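Putative uncharacterized protein (Mycobacterium avium, PDB 2Z6V) probably transfers sulfuryl groups to an acceptor not yet identified, acting as a sulfotransferase. Local coordinates at residues S65-L77 against Q290-T302. Numbering follows the deposited sequence.
Sequences SPVFTPFGRQRVL and QSLVMNTELLDQT
V67 and T69 tie the loop before helix 70-96 to the chain leaving helix 287-293 through two backbone hydrogen bonds that flank F68 and M294. N295 N gives its hydrogen to V67 O at 2.7 Å, while T69 N reaches V293 O at 3.0 Å; both bonds are nearly straight at the hydrogen. Together they make a single isolated beta bridge between F68 and M294, not a continuing sheet. V293 O also receives CA-H...O contacts from F68 and from G72, the latter almost straight (177° at the hydrogen), and meets the edge of the F68 ring in its plane.

Apolar packing surrounds the bridge residues, at V293 and at V67. V293 sits between the F68 ring and the first turns of helix 70-96: with no side chain at G72, the glycine CA can turn its hydrogen to V293 O while V293 CB packs against it. The two methyls of V293 part company, CG1 lying 3.6 Å from R75 CG and CG2 alongside F68 CE1. CG1 of V67 swings opposite its backbone N (chi1 -179°), which brings it 3.8 Å from M294 CB and also against L299 CD2; its other methyl, CG2, faces L298 CB, and L298 CD1 rests over V67 CA.

Toward the exposed side, the F71 ring turns its edge to L292 O, with CE2 3.4 Å away. The R75 guanidinium meets L292 CD1 edge-on, while its NH1 forms a salt bridge with D79 one turn further along the helix.

The contact is peripheral packing, joining the start of helix 70-96 to the linker between helices 287-293 and 301-326, which belongs to the sulfotransferase family region. Behind it, F68 and V76 pack on V62 of helix 50-64, and F68 also touches the loop residues L208 and P209.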
ATOM      1  N   SER A  65     -24.327   4.934   6.890  1.00 52.28           N
ATOM      2  CA  SER A  65     -23.687   5.401   8.114  1.00 50.58           C
ATOM      3  C   SER A  65     -23.810   6.900   8.345  1.00 51.33           C
ATOM      4  O   SER A  65     -23.561   7.709   7.445  1.00 51.58           O
ATOM      5  CB  SER A  65     -22.210   5.016   8.142  1.00 50.15           C
ATOM      6  OG  SER A  65     -21.622   5.428   9.364  1.00 48.02           O
ATOM      7  N   PRO A  66     -24.207   7.287   9.570  1.00 51.20           N
ATOM      8  CA  PRO A  66     -24.377   8.686   9.968  1.00 50.14           C
ATOM      9  C   PRO A  66     -23.065   9.346  10.370  1.00 48.69           C
ATOM     10  O   PRO A  66     -23.004  10.566  10.519  1.00 50.71           O
ATOM     11  CB  PRO A  66     -25.345   8.590  11.140  1.00 50.06           C
ATOM     12  CG  PRO A  66     -24.910   7.319  11.798  1.00 50.43           C
ATOM     13  CD  PRO A  66     -24.741   6.386  10.610  1.00 50.25           C
ATOM     14  N   VAL A  67     -22.015   8.551  10.554  1.00 45.70           N
ATOM     15  CA  VAL A  67     -20.729   9.111  10.948  1.00 43.75           C
ATOM     16  C   VAL A  67     -20.068   9.928   9.832  1.00 43.10           C
ATOM     17  O   VAL A  67     -19.181  10.739  10.088  1.00 42.15           O
ATOM     18  CB  VAL A  67     -19.774   8.006  11.404  1.00 43.47           C
ATOM     19  CG1 VAL A  67     -18.443   8.605  11.835  1.00 42.81           C
ATOM     20  CG2 VAL A  67     -20.404   7.241  12.548  1.00 43.07           C
ATOM     21  N   PHE A  68     -20.514   9.718   8.598  1.00 42.84           N
ATOM     22  CA  PHE A  68     -19.968  10.434   7.452  1.00 43.22           C
ATOM     23  C   PHE A  68     -20.450  11.869   7.334  1.00 44.17           C
ATOM     24  O   PHE A  68     -21.610  12.180   7.603  1.00 45.59           O
ATOM     25  CB  PHE A  68     -20.316   9.711   6.143  1.00 42.41           C
ATOM     26  CG  PHE A  68     -19.436   8.539   5.838  1.00 42.60           C
ATOM     27  CD1 PHE A  68     -18.064   8.707   5.682  1.00 42.27           C
ATOM     28  CD2 PHE A  68     -19.977   7.266   5.702  1.00 41.78           C
ATOM     29  CE1 PHE A  68     -17.243   7.624   5.394  1.00 42.37           C
ATOM     30  CE2 PHE A  68     -19.165   6.176   5.413  1.00 42.52           C
ATOM     31  CZ  PHE A  68     -17.794   6.356   5.260  1.00 42.24           C
ATOM     32  N   THR A  69     -19.541  12.740   6.922  1.00 45.02           N
ATOM     33  CA  THR A  69     -19.847  14.143   6.693  1.00 45.65           C
ATOM     34  C   THR A  69     -20.428  14.141   5.290  1.00 45.90           C
ATOM     35  O   THR A  69     -20.018  13.334   4.458  1.00 47.44           O
ATOM     36  CB  THR A  69     -18.561  14.988   6.682  1.00 46.71           C
ATOM     37  OG1 THR A  69     -18.105  15.181   8.025  1.00 48.81           O
ATOM     38  CG2 THR A  69     -18.802  16.331   6.026  1.00 50.15           C
ATOM     39  N   PRO A  70     -21.404  15.015   5.002  1.00 45.99           N
ATOM     40  CA  PRO A  70     -21.930  14.986   3.631  1.00 44.45           C
ATOM     41  C   PRO A  70     -20.787  15.103   2.621  1.00 42.37           C
ATOM     42  O   PRO A  70     -20.825  14.516   1.541  1.00 41.15           O
ATOM     43  CB  PRO A  70     -22.881  16.184   3.595  1.00 44.69           C
ATOM     44  CG  PRO A  70     -22.371  17.077   4.702  1.00 45.80           C
ATOM     45  CD  PRO A  70     -22.021  16.099   5.783  1.00 45.38           C
ATOM     46  N   PHE A  71     -19.762  15.857   2.989  1.00 40.79           N
ATOM     47  CA  PHE A  71     -18.611  16.015   2.123  1.00 41.95           C
ATOM     48  C   PHE A  71     -17.840  14.699   2.064  1.00 40.98           C
ATOM     49  O   PHE A  71     -17.463  14.241   0.990  1.00 40.55           O
ATOM     50  CB  PHE A  71     -17.692  17.113   2.649  1.00 44.91           C
ATOM     51  CG  PHE A  71     -16.308  17.042   2.092  1.00 49.80           C
ATOM     52  CD1 PHE A  71     -16.073  17.301   0.745  1.00 52.54           C
ATOM     53  CD2 PHE A  71     -15.242  16.649   2.897  1.00 51.10           C
ATOM     54  CE1 PHE A  71     -14.791  17.165   0.201  1.00 54.41           C
ATOM     55  CE2 PHE A  71     -13.960  16.507   2.369  1.00 53.17           C
ATOM     56  CZ  PHE A  71     -13.734  16.765   1.018  1.00 54.45           C
ATOM     57  N   GLY A  72     -17.610  14.102   3.231  1.00 40.83           N
ATOM     58  CA  GLY A  72     -16.883  12.848   3.309  1.00 41.38           C
ATOM     59  C   GLY A  72     -17.445  11.777   2.395  1.00 42.75           C
ATOM     60  O   GLY A  72     -16.699  11.028   1.762  1.00 42.41           O
ATOM     61  N   ARG A  73     -18.767  11.698   2.339  1.00 42.85           N
ATOM     62  CA  ARG A  73     -19.443  10.734   1.492  1.00 43.46           C
ATOM     63  C   ARG A  73     -19.005  10.961   0.052  1.00 43.91           C
ATOM     64  O   ARG A  73     -18.528  10.043  -0.612  1.00 43.56           O
ATOM     65  CB  ARG A  73     -20.957  10.912   1.618  1.00 43.99           C
ATOM     66  CG  ARG A  73     -21.774  10.272   0.509  1.00 47.12           C
ATOM     67  CD  ARG A  73     -23.217  10.759   0.561  1.00 49.68           C
ATOM     68  NE  ARG A  73     -23.839  10.820  -0.763  1.00 51.66           N
ATOM     69  CZ  ARG A  73     -24.350   9.773  -1.401  1.00 51.68           C
ATOM     70  NH1 ARG A  73     -24.319   8.577  -0.839  1.00 52.91           N
ATOM     71  NH2 ARG A  73     -24.885   9.923  -2.603  1.00 51.38           N
ATOM     72  N   GLN A  74     -19.162  12.192  -0.423  1.00 44.57           N
ATOM     73  CA  GLN A  74     -18.790  12.533  -1.789  1.00 45.68           C
ATOM     74  C   GLN A  74     -17.334  12.197  -2.054  1.00 44.01           C
ATOM     75  O   GLN A  74     -16.995  11.650  -3.099  1.00 44.70           O
ATOM     76  CB  GLN A  74     -19.033  14.017  -2.050  1.00 48.74           C
ATOM     77  CG  GLN A  74     -20.493  14.420  -1.931  1.00 56.20           C
ATOM     78  CD  GLN A  74     -20.708  15.897  -2.180  1.00 58.86           C
ATOM     79  OE1 GLN A  74     -20.499  16.389  -3.292  1.00 60.79           O
ATOM     80  NE2 GLN A  74     -21.120  16.618  -1.140  1.00 60.18           N
ATOM     81  N   ARG A  75     -16.473  12.531  -1.104  1.00 41.20           N
ATOM     82  CA  ARG A  75     -15.052  12.252  -1.226  1.00 40.37           C
ATOM     83  C   ARG A  75     -14.778  10.751  -1.454  1.00 40.19           C
ATOM     84  O   ARG A  75     -14.073  10.373  -2.395  1.00 39.30           O
ATOM     85  CB  ARG A  75     -14.352  12.747   0.034  1.00 42.65           C
ATOM     86  CG  ARG A  75     -12.999  12.146   0.298  1.00 47.98           C
ATOM     87  CD  ARG A  75     -11.908  12.679  -0.596  1.00 50.09           C
ATOM     88  NE  ARG A  75     -10.660  12.647   0.162  1.00 57.42           N
ATOM     89  CZ  ARG A  75      -9.450  12.478  -0.360  1.00 59.51           C
ATOM     90  NH1 ARG A  75      -9.296  12.317  -1.670  1.00 60.68           N
ATOM     91  NH2 ARG A  75      -8.391  12.456   0.442  1.00 60.30           N
ATOM     92  N   VAL A  76     -15.343   9.897  -0.604  1.00 37.25           N
ATOM     93  CA  VAL A  76     -15.149   8.463  -0.746  1.00 35.96           C
ATOM     94  C   VAL A  76     -15.690   7.952  -2.076  1.00 36.02           C
ATOM     95  O   VAL A  76     -15.052   7.133  -2.739  1.00 37.02           O
ATOM     96  CB  VAL A  76     -15.835   7.678   0.382  1.00 34.98           C
ATOM     97  CG1 VAL A  76     -15.608   6.189   0.183  1.00 32.73           C
ATOM     98  CG2 VAL A  76     -15.290   8.117   1.722  1.00 35.68           C
ATOM     99  N   LEU A  77     -16.869   8.425  -2.462  1.00 34.56           N
ATOM    100  CA  LEU A  77     -17.467   8.000  -3.720  1.00 34.23           C
ATOM    101  C   LEU A  77     -16.661   8.524  -4.909  1.00 34.54           C
ATOM    102  O   LEU A  77     -16.548   7.856  -5.941  1.00 34.38           O
ATOM    103  CB  LEU A  77     -18.919   8.482  -3.809  1.00 34.49           C
ATOM    104  CG  LEU A  77     -19.905   7.755  -2.890  1.00 35.06           C
ATOM    105  CD1 LEU A  77     -21.239   8.495  -2.872  1.00 32.53           C
ATOM    106  CD2 LEU A  77     -20.083   6.318  -3.375  1.00 33.95           C
ATOM    107  N   GLN A 290      -9.966   9.704   9.051  1.00 37.10           N
ATOM    108  CA  GLN A 290     -11.167   9.829   9.875  1.00 37.89           C
ATOM    109  C   GLN A 290     -11.585  11.291   9.884  1.00 37.77           C
ATOM    110  O   GLN A 290     -12.762  11.609   9.747  1.00 39.34           O
ATOM    111  CB  GLN A 290     -10.893   9.396  11.317  1.00 39.00           C
ATOM    112  CG  GLN A 290     -10.830   7.896  11.556  1.00 41.05           C
ATOM    113  CD  GLN A 290     -10.203   7.557  12.904  1.00 43.66           C
ATOM    114  OE1 GLN A 290     -10.249   8.357  13.841  1.00 46.54           O
ATOM    115  NE2 GLN A 290      -9.623   6.365  13.010  1.00 42.51           N
ATOM    116  N   SER A 291     -10.607  12.178  10.031  1.00 38.04           N
ATOM    117  CA  SER A 291     -10.874  13.610  10.080  1.00 38.51           C
ATOM    118  C   SER A 291     -11.235  14.211   8.732  1.00 40.08           C
ATOM    119  O   SER A 291     -11.824  15.292   8.676  1.00 40.64           O
ATOM    120  CB  SER A 291      -9.671  14.362  10.660  1.00 38.57           C
ATOM    121  OG  SER A 291      -8.567  14.352   9.775  1.00 40.20           O
ATOM    122  N   LEU A 292     -10.896  13.519   7.649  1.00 40.24           N
ATOM    123  CA  LEU A 292     -11.201  14.032   6.320  1.00 41.31           C
ATOM    124  C   LEU A 292     -12.620  13.764   5.849  1.00 41.12           C
ATOM    125  O   LEU A 292     -13.154  14.524   5.045  1.00 41.73           O
ATOM    126  CB  LEU A 292     -10.235  13.460   5.277  1.00 43.36           C
ATOM    127  CG  LEU A 292      -8.767  13.895   5.322  1.00 47.53           C
ATOM    128  CD1 LEU A 292      -8.015  13.233   4.176  1.00 46.74           C
ATOM    129  CD2 LEU A 292      -8.658  15.416   5.221  1.00 48.86           C
ATOM    130  N   VAL A 293     -13.243  12.697   6.343  1.00 40.56           N
ATOM    131  CA  VAL A 293     -14.590  12.367   5.885  1.00 39.12           C
ATOM    132  C   VAL A 293     -15.600  11.975   6.956  1.00 40.13           C
ATOM    133  O   VAL A 293     -16.756  11.702   6.635  1.00 39.37           O
ATOM    134  CB  VAL A 293     -14.539  11.219   4.841  1.00 38.43           C
ATOM    135  CG1 VAL A 293     -13.510  11.541   3.762  1.00 38.02           C
ATOM    136  CG2 VAL A 293     -14.206   9.896   5.519  1.00 34.79           C
ATOM    137  N   MET A 294     -15.178  11.949   8.218  1.00 41.46           N
ATOM    138  CA  MET A 294     -16.079  11.560   9.306  1.00 44.02           C
ATOM    139  C   MET A 294     -16.274  12.606  10.394  1.00 45.03           C
ATOM    140  O   MET A 294     -15.429  13.481  10.602  1.00 44.21           O
ATOM    141  CB  MET A 294     -15.572  10.290   9.996  1.00 44.07           C
ATOM    142  CG  MET A 294     -15.519   9.047   9.144  1.00 46.81           C
ATOM    143  SD  MET A 294     -14.714   7.712  10.065  1.00 48.75           S
ATOM    144  CE  MET A 294     -13.326   7.378   9.017  1.00 49.23           C
ATOM    145  N   ASN A 295     -17.400  12.484  11.094  1.00 46.34           N
ATOM    146  CA  ASN A 295     -17.725  13.345  12.226  1.00 47.32           C
ATOM    147  C   ASN A 295     -16.997  12.672  13.387  1.00 47.36           C
ATOM    148  O   ASN A 295     -17.565  11.829  14.079  1.00 47.62           O
ATOM    149  CB  ASN A 295     -19.236  13.342  12.491  1.00 48.91           C
ATOM    150  CG  ASN A 295     -19.994  14.319  11.603  1.00 51.72           C
ATOM    151  OD1 ASN A 295     -19.794  15.535  11.688  1.00 53.20           O
ATOM    152  ND2 ASN A 295     -20.871  13.793  10.750  1.00 51.37           N
ATOM    153  N   THR A 296     -15.737  13.041  13.585  1.00 47.76           N
ATOM    154  CA  THR A 296     -14.914  12.439  14.627  1.00 49.62           C
ATOM    155  C   THR A 296     -15.493  12.315  16.034  1.00 50.80           C
ATOM    156  O   THR A 296     -15.072  11.433  16.788  1.00 51.35           O
ATOM    157  CB  THR A 296     -13.548  13.143  14.727  1.00 49.56           C
ATOM    158  OG1 THR A 296     -13.741  14.556  14.820  1.00 52.35           O
ATOM    159  CG2 THR A 296     -12.702  12.830  13.505  1.00 50.30           C
ATOM    160  N   GLU A 297     -16.445  13.169  16.407  1.00 51.71           N
ATOM    161  CA  GLU A 297     -17.012  13.069  17.751  1.00 52.36           C
ATOM    162  C   GLU A 297     -17.855  11.810  17.920  1.00 51.06           C
ATOM    163  O   GLU A 297     -18.135  11.388  19.037  1.00 50.44           O
ATOM    164  CB  GLU A 297     -17.856  14.298  18.091  1.00 55.01           C
ATOM    165  CG  GLU A 297     -18.980  14.588  17.121  1.00 61.09           C
ATOM    166  CD  GLU A 297     -18.549  15.535  16.023  1.00 64.76           C
ATOM    167  OE1 GLU A 297     -18.050  16.636  16.362  1.00 66.42           O
ATOM    168  OE2 GLU A 297     -18.713  15.184  14.833  1.00 65.28           O
ATOM    169  N   LEU A 298     -18.255  11.204  16.812  1.00 49.89           N
ATOM    170  CA  LEU A 298     -19.048   9.988  16.877  1.00 48.39           C
ATOM    171  C   LEU A 298     -18.138   8.761  16.965  1.00 48.18           C
ATOM    172  O   LEU A 298     -18.605   7.634  17.118  1.00 46.96           O
ATOM    173  CB  LEU A 298     -19.953   9.896  15.647  1.00 48.42           C
ATOM    174  CG  LEU A 298     -20.976  11.026  15.495  1.00 49.15           C
ATOM    175  CD1 LEU A 298     -21.767  10.836  14.213  1.00 48.86           C
ATOM    176  CD2 LEU A 298     -21.917  11.033  16.692  1.00 48.86           C
ATOM    177  N   LEU A 299     -16.831   8.990  16.881  1.00 48.40           N
ATOM    178  CA  LEU A 299     -15.855   7.908  16.942  1.00 48.88           C
ATOM    179  C   LEU A 299     -15.321   7.664  18.347  1.00 49.96           C
ATOM    180  O   LEU A 299     -15.187   8.593  19.140  1.00 51.72           O
ATOM    181  CB  LEU A 299     -14.673   8.212  16.023  1.00 47.46           C
ATOM    182  CG  LEU A 299     -14.932   8.302  14.523  1.00 46.52           C
ATOM    183  CD1 LEU A 299     -13.632   8.647  13.831  1.00 45.63           C
ATOM    184  CD2 LEU A 299     -15.479   6.981  14.001  1.00 45.89           C
ATOM    185  N   ASP A 300     -15.015   6.406  18.641  1.00 50.51           N
ATOM    186  CA  ASP A 300     -14.466   6.026  19.932  1.00 51.76           C
ATOM    187  C   ASP A 300     -13.051   5.498  19.687  1.00 51.81           C
ATOM    188  O   ASP A 300     -12.875   4.401  19.144  1.00 51.47           O
ATOM    189  CB  ASP A 300     -15.350   4.953  20.584  1.00 54.39           C
ATOM    190  CG  ASP A 300     -14.748   4.388  21.868  1.00 57.52           C
ATOM    191  OD1 ASP A 300     -13.882   5.059  22.476  1.00 57.94           O
ATOM    192  OD2 ASP A 300     -15.151   3.274  22.273  1.00 58.16           O
ATOM    193  N   GLN A 301     -12.050   6.288  20.074  1.00 51.10           N
ATOM    194  CA  GLN A 301     -10.644   5.925  19.882  1.00 51.13           C
ATOM    195  C   GLN A 301     -10.207   4.708  20.683  1.00 52.91           C
ATOM    196  O   GLN A 301      -9.213   4.058  20.351  1.00 51.89           O
ATOM    197  CB  GLN A 301      -9.731   7.113  20.213  1.00 48.38           C
ATOM    198  CG  GLN A 301      -9.864   8.273  19.237  1.00 44.01           C
ATOM    199  CD  GLN A 301      -9.487   7.894  17.810  1.00 42.90           C
ATOM    200  OE1 GLN A 301      -9.876   8.570  16.856  1.00 43.18           O
ATOM    201  NE2 GLN A 301      -8.722   6.819  17.660  1.00 37.27           N
ATOM    202  N   THR A 302     -10.943   4.402  21.743  1.00 55.73           N
ATOM    203  CA  THR A 302     -10.615   3.249  22.562  1.00 57.67           C
ATOM    204  C   THR A 302     -11.015   2.004  21.785  1.00 57.67           C
ATOM    205  O   THR A 302     -10.388   0.953  21.908  1.00 58.13           O
ATOM    206  CB  THR A 302     -11.370   3.279  23.899  1.00 59.48           C
ATOM    207  OG1 THR A 302     -11.031   4.479  24.609  1.00 60.85           O
ATOM    208  CG2 THR A 302     -11.000   2.069  24.740  1.00 59.35           C
TER